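Local coordinates for protein excinuclease ABC, subunit A. (Deinococcus radiodurans, PDB 2VF7) that binds ATP and DNA as a zinc-containing, UvrA-family member of the ABC superfamily and probably helps to recognise damaged DNA for excision repair, at residues A[388-393]-A[421-426]; A[415-420]-A[440-445]. The protein carries 1 engineered substitution. All blocks are in the same frame, centred on the assembly; numbering follows the deposited sequence.

How the contacts relate
Read from the N terminus, the segments come in the order 388-393, 415-420, 421-426 and 440-445, so the two contacts cross rather than nest. Contact 1 closes the loop that runs from helix 382-393 through strand 402-406 into helix 417-428. Contact 2 opens before that loop is closed and itself closes after strand 433-437, at the short helix 441-444. Helix 417-428 serves both, meeting helix 382-393 along one part of its surface and helix 441-444 along another. The contacts also touch directly: L390 CD2 packs 4.2 Å from L420 CD1, and L421 reaches D442 and V443, joining three helices.

Contact 1 (A[388-393]-A[421-426]); sequences LRLATQ and LSALEN
L390 reaches across from helix 382-393 and sets the fork of its side chain against L424 and A423 of helix 417-428. It gives up the most surface in the contact, and its two methyls do different work. CD2 lies 3.9 Å from L424 CD2 and is also the atom that comes near A423, at 4.4 Å from A423 CB. CD1 adds a second touch on the same leucine, 4.1 Å from L424 CD2, so a single methyl of L424 rests against both prongs of the fork. The two leucine side chains meet at about a right angle. Turning CG anti to the backbone N (chi1 -164°) carries the L390 branch point outward to this meeting. L424 starts from a CB that does not face its partner, and the end of its side chain closes the distance. A423, by contrast, directs its short CB at the neighbouring helix and makes the looser contact.

The wall is completed by L427 and L420, so that L390 meets four positions, 420, 423, 424 and 427, on one face of the helix. Elsewhere on helix 382-393, R389 and Q393 come within reach of the second subunit, and R389 NH1 is hydrogen-bonded to S68 O of that subunit. Here Q393 folds back on its own helix: NE2 donates to R389 O at 3.2 Å, with an N-H...O angle of 152° and the acceptor in the amide plane, while OE1 is held by Y403. R389 O thus takes both the backbone N and the side-chain N of Q393.

One side chain seated among residues i, i+3, i+4 and i+7 matches a single knob in a hole, as in knobs-into-holes packing, here joining the helix that starts in the LSPGE signature motif of the ABC ATPase to the helix after Walker B.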
loop_
_atom_site.group_PDB
_atom_site.type_symbol
_atom_site.label_atom_id
_atom_site.label_comp_id
_atom_site.label_asym_id
_atom_site.label_seq_id
_atom_site.Cartn_x
_atom_site.Cartn_y
_atom_site.Cartn_z
ATOM N N LEU A 388 -8.669 -21.299 10.198
ATOM C CA LEU A 388 -9.270 -20.100 10.774
ATOM C C LEU A 388 -9.436 -18.973 9.765
ATOM O O LEU A 388 -10.119 -17.988 10.036
ATOM C CB LEU A 388 -8.389 -19.553 11.883
ATOM C CG LEU A 388 -8.328 -20.208 13.260
ATOM C CD1 LEU A 388 -7.194 -19.531 14.024
ATOM C CD2 LEU A 388 -9.654 -20.091 14.022
ATOM N N ARG A 389 -8.751 -19.077 8.632
ATOM C CA ARG A 389 -8.833 -18.051 7.600
ATOM C C ARG A 389 -9.912 -18.422 6.594
ATOM O O ARG A 389 -10.599 -17.561 6.047
ATOM C CB ARG A 389 -7.484 -17.851 6.945
ATOM C CG ARG A 389 -7.286 -16.426 6.524
ATOM C CD ARG A 389 -5.993 -15.823 7.047
ATOM N NE ARG A 389 -4.976 -15.662 6.005
ATOM C CZ ARG A 389 -5.048 -14.828 4.960
ATOM N NH1 ARG A 389 -6.121 -14.061 4.757
ATOM N NH2 ARG A 389 -4.039 -14.773 4.099
ATOM N N LEU A 390 -10.046 -19.726 6.386
ATOM C CA LEU A 390 -11.124 -20.322 5.639
ATOM C C LEU A 390 -12.483 -19.978 6.281
ATOM O O LEU A 390 -13.404 -19.515 5.600
ATOM C CB LEU A 390 -10.909 -21.833 5.595
ATOM C CG LEU A 390 -11.706 -22.608 4.555
ATOM C CD1 LEU A 390 -11.367 -22.093 3.183
ATOM C CD2 LEU A 390 -11.476 -24.117 4.625
ATOM N N ALA A 391 -12.585 -20.190 7.592
ATOM C CA ALA A 391 -13.803 -19.937 8.341
ATOM C C ALA A 391 -14.213 -18.479 8.218
ATOM O O ALA A 391 -15.393 -18.178 8.006
ATOM C CB ALA A 391 -13.624 -20.324 9.779
ATOM N N THR A 392 -13.233 -17.577 8.303
ATOM C CA THR A 392 -13.491 -16.123 8.266
ATOM C C THR A 392 -14.033 -15.662 6.912
ATOM O O THR A 392 -14.827 -14.716 6.830
ATOM C CB THR A 392 -12.214 -15.330 8.628
ATOM O OG1 THR A 392 -11.749 -15.762 9.913
ATOM C CG2 THR A 392 -12.492 -13.852 8.687
ATOM N N GLN A 393 -13.593 -16.344 5.861
ATOM C CA GLN A 393 -14.021 -16.067 4.500
ATOM C C GLN A 393 -15.480 -16.479 4.309
ATOM O O GLN A 393 -16.194 -15.901 3.487
ATOM C CB GLN A 393 -13.159 -16.844 3.493
ATOM C CG GLN A 393 -11.710 -16.405 3.356
ATOM C CD GLN A 393 -11.457 -14.912 3.591
ATOM O OE1 GLN A 393 -11.757 -14.052 2.748
ATOM N NE2 GLN A 393 -10.871 -14.608 4.743
ATOM N N LEU A 421 -14.163 -30.530 3.565
ATOM C CA LEU A 421 -14.806 -30.627 2.248
ATOM C C LEU A 421 -16.095 -29.823 2.136
ATOM O O LEU A 421 -16.392 -29.257 1.082
ATOM C CB LEU A 421 -15.065 -32.091 1.880
ATOM C CG LEU A 421 -13.875 -32.835 1.266
ATOM C CD1 LEU A 421 -14.182 -34.311 1.048
ATOM C CD2 LEU A 421 -13.367 -32.188 -0.045
ATOM N N SER A 422 -16.847 -29.784 3.234
ATOM C CA SER A 422 -18.128 -29.090 3.316
ATOM C C SER A 422 -17.995 -27.560 3.386
ATOM O O SER A 422 -18.866 -26.836 2.897
ATOM C CB SER A 422 -18.931 -29.641 4.499
ATOM O OG SER A 422 -19.633 -28.614 5.166
ATOM N N ALA A 423 -16.911 -27.080 3.990
ATOM C CA ALA A 423 -16.603 -25.649 4.060
ATOM C C ALA A 423 -16.062 -25.118 2.748
ATOM O O ALA A 423 -16.208 -23.943 2.463
ATOM C CB ALA A 423 -15.624 -25.377 5.160
ATOM N N LEU A 424 -15.414 -25.979 1.968
ATOM C CA LEU A 424 -14.915 -25.629 0.636
ATOM C C LEU A 424 -16.053 -25.529 -0.385
ATOM O O LEU A 424 -16.033 -24.664 -1.247
ATOM C CB LEU A 424 -13.861 -26.640 0.163
ATOM C CG LEU A 424 -12.528 -26.767 0.920
ATOM C CD1 LEU A 424 -11.666 -27.905 0.343
ATOM C CD2 LEU A 424 -11.747 -25.469 0.934
ATOM N N GLU A 425 -17.047 -26.408 -0.276
ATOM C CA GLU A 425 -18.230 -26.363 -1.140
ATOM C C GLU A 425 -19.072 -25.140 -0.833
ATOM O O GLU A 425 -19.575 -24.494 -1.754
ATOM C CB GLU A 425 -19.060 -27.642 -1.030
ATOM C CG GLU A 425 -20.508 -27.565 -1.607
ATOM C CD GLU A 425 -20.597 -27.739 -3.132
ATOM O OE1 GLU A 425 -19.550 -27.924 -3.798
ATOM O OE2 GLU A 425 -21.727 -27.688 -3.673
ATOM N N ASN A 426 -19.198 -24.796 0.450
ATOM C CA ASN A 426 -19.947 -23.593 0.836
ATOM C C ASN A 426 -19.281 -22.333 0.323
ATOM O O ASN A 426 -19.960 -21.406 -0.108
ATOM C CB ASN A 426 -20.125 -23.485 2.348
ATOM C CG ASN A 426 -21.195 -24.419 2.891
ATOM O OD1 ASN A 426 -22.221 -24.688 2.249
ATOM N ND2 ASN A 426 -20.967 -24.903 4.099
#

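Contact 2 (A[415-420]-A[440-445]); sequences ADTEAL and DLDVIR
T417, in the first turn of helix 417-428, stands between two aspartates at the start of helix 441-444 and has the most surface covered in this contact. Its methyl CG2 approaches D440 OD2 at 4.2 Å, and its hydroxyl OG1 faces D442 CB at 4.1 Å, so the branched side chain fits over the opening turn without bonding to it.

The tighter, apolar part lies one turn deeper. L420 CD2 meets V443 CG2 at 4.0 Å, the two side chains crossing at about a right angle. Both residues are buried, and P408 and L412 cover L420 from the loop after strand 402-406. With CG anti to the backbone N (chi1 164°), L420 extends a methyl to V443.

Toward solvent the contact changes character. D442 is exposed and adopts two conformers, and E418, also exposed, brings a second carboxylate to this side. E418 OE1 forms a salt bridge with R446 NH1. T417 OG1 gives E418 OE2 only a weak bond.

Beside T417 CG2, D440 organises the start of helix 441-444. As N-cap, its OD1 accepts from D442 N at 2.9 Å, on the anti side and 23° out of the carboxylate plane, while E438 OE2 takes the D440 N-H. The D440 side chain is about 11 Å from that of K49, a residue of an ADP site. D440 directly follows the histidine of the ABC H-loop, and the contact joins the helix of the beta-alpha-beta crossover (strand 402-406, helix 417-428, strand 433-437) to the short helix that follows its second strand.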
loop_
_atom_site.group_PDB
_atom_site.type_symbol
_atom_site.label_atom_id
_atom_site.label_comp_id
_atom_site.label_asym_id
_atom_site.label_seq_id
_atom_site.Cartn_x
_atom_site.Cartn_y
_atom_site.Cartn_z
ATOM N N ALA A 415 -11.082 -38.373 10.293
ATOM C CA ALA A 415 -12.445 -38.238 10.822
ATOM C C ALA A 415 -13.047 -36.850 10.596
ATOM O O ALA A 415 -14.254 -36.676 10.747
ATOM C CB ALA A 415 -12.482 -38.583 12.293
ATOM N N ASP A 416 -12.213 -35.875 10.228
ATOM C CA ASP A 416 -12.656 -34.494 10.094
ATOM C C ASP A 416 -12.640 -33.907 8.678
ATOM O O ASP A 416 -12.985 -32.743 8.515
ATOM C CB ASP A 416 -11.841 -33.592 11.022
ATOM C CG ASP A 416 -12.133 -33.845 12.501
ATOM O OD1 ASP A 416 -13.210 -34.389 12.833
ATOM O OD2 ASP A 416 -11.272 -33.495 13.338
ATOM N N THR A 417 -12.275 -34.693 7.665
ATOM C CA THR A 417 -12.134 -34.153 6.300
ATOM C C THR A 417 -13.461 -33.764 5.627
ATOM O O THR A 417 -13.489 -32.838 4.825
ATOM C CB THR A 417 -11.237 -35.030 5.341
ATOM O OG1 THR A 417 -12.034 -35.991 4.647
ATOM C CG2 THR A 417 -10.117 -35.732 6.101
ATOM N N GLU A 418 -14.545 -34.447 5.978
ATOM C CA GLU A 418 -15.900 -34.063 5.557
ATOM C C GLU A 418 -16.318 -32.668 6.023
ATOM O O GLU A 418 -17.115 -32.003 5.361
ATOM C CB GLU A 418 -16.909 -35.107 6.014
ATOM C CG GLU A 418 -17.501 -35.932 4.871
ATOM C CD GLU A 418 -16.470 -36.750 4.071
ATOM O OE1 GLU A 418 -16.905 -37.519 3.185
ATOM O OE2 GLU A 418 -15.244 -36.647 4.320
ATOM N N ALA A 419 -15.763 -32.226 7.150
ATOM C CA ALA A 419 -15.996 -30.877 7.666
ATOM C C ALA A 419 -15.195 -29.846 6.869
ATOM O O ALA A 419 -15.648 -28.710 6.666
ATOM C CB ALA A 419 -15.635 -30.811 9.138
ATOM N N LEU A 420 -14.003 -30.240 6.433
ATOM C CA LEU A 420 -13.201 -29.430 5.527
ATOM C C LEU A 420 -13.822 -29.370 4.116
ATOM O O LEU A 420 -13.989 -28.293 3.550
ATOM C CB LEU A 420 -11.762 -29.962 5.477
ATOM C CG LEU A 420 -10.865 -29.495 4.315
ATOM C CD1 LEU A 420 -10.275 -28.117 4.602
ATOM C CD2 LEU A 420 -9.791 -30.526 3.968
ATOM N N ASP A 440 -3.827 -35.105 0.023
ATOM C CA ASP A 440 -4.879 -35.968 0.579
ATOM C C ASP A 440 -5.731 -36.574 -0.523
ATOM O O ASP A 440 -6.360 -35.852 -1.292
ATOM C CB ASP A 440 -5.774 -35.170 1.526
ATOM C CG ASP A 440 -6.522 -36.048 2.509
ATOM O OD1 ASP A 440 -7.017 -37.117 2.114
ATOM O OD2 ASP A 440 -6.624 -35.675 3.696
ATOM N N LEU A 441 -5.748 -37.903 -0.587
ATOM C CA LEU A 441 -6.498 -38.641 -1.599
ATOM C C LEU A 441 -8.013 -38.517 -1.415
ATOM O O LEU A 441 -8.771 -38.621 -2.371
ATOM C CB LEU A 441 -6.083 -40.116 -1.587
ATOM C CG LEU A 441 -4.647 -40.485 -1.989
ATOM C CD1 LEU A 441 -4.441 -41.986 -1.805
ATOM C CD2 LEU A 441 -4.298 -40.056 -3.417
ATOM N N ASP A 442 -8.438 -38.306 -0.176
ATOM C CA ASP A 442 -9.841 -38.042 0.147
ATOM C C ASP A 442 -10.373 -36.727 -0.432
ATOM O O ASP A 442 -11.554 -36.653 -0.778
ATOM C CB ASP A 442 -10.050 -38.054 1.660
ATOM C CG ASP A 442 -10.523 -39.393 2.164
ATOM O OD1 ASP A 442 -11.711 -39.710 1.938
ATOM O OD2 ASP A 442 -9.714 -40.121 2.781
ATOM N N VAL A 443 -9.517 -35.702 -0.517
ATOM C CA VAL A 443 -9.882 -34.423 -1.125
ATOM C C VAL A 443 -9.784 -34.495 -2.649
ATOM O O VAL A 443 -10.756 -34.193 -3.350
ATOM C CB VAL A 443 -9.031 -33.238 -0.605
ATOM C CG1 VAL A 443 -9.397 -31.933 -1.368
ATOM C CG2 VAL A 443 -9.181 -33.062 0.925
ATOM N N ILE A 444 -8.617 -34.897 -3.159
ATOM C CA ILE A 444 -8.436 -35.165 -4.587
ATOM C C ILE A 444 -9.650 -35.884 -5.201
ATOM O O ILE A 444 -10.161 -35.463 -6.232
ATOM C CB ILE A 444 -7.129 -35.958 -4.845
ATOM C CG1 ILE A 444 -5.927 -35.163 -4.335
ATOM C CG2 ILE A 444 -6.953 -36.246 -6.328
ATOM C CD1 ILE A 444 -4.665 -35.981 -4.173
ATOM N N ARG A 445 -10.123 -36.943 -4.546
ATOM C CA ARG A 445 -11.283 -37.735 -4.997
ATOM C C ARG A 445 -12.605 -36.940 -5.110
ATOM O O ARG A 445 -13.480 -37.294 -5.888
ATOM C CB ARG A 445 -11.473 -38.925 -4.060
ATOM C CG ARG A 445 -12.048 -40.189 -4.682
ATOM C CD ARG A 445 -11.930 -41.391 -3.709
ATOM N NE ARG A 445 -10.783 -42.264 -3.999
ATOM C CZ ARG A 445 -9.795 -42.552 -3.152
ATOM N NH1 ARG A 445 -9.786 -42.064 -1.911
ATOM N NH2 ARG A 445 -8.815 -43.359 -3.548
#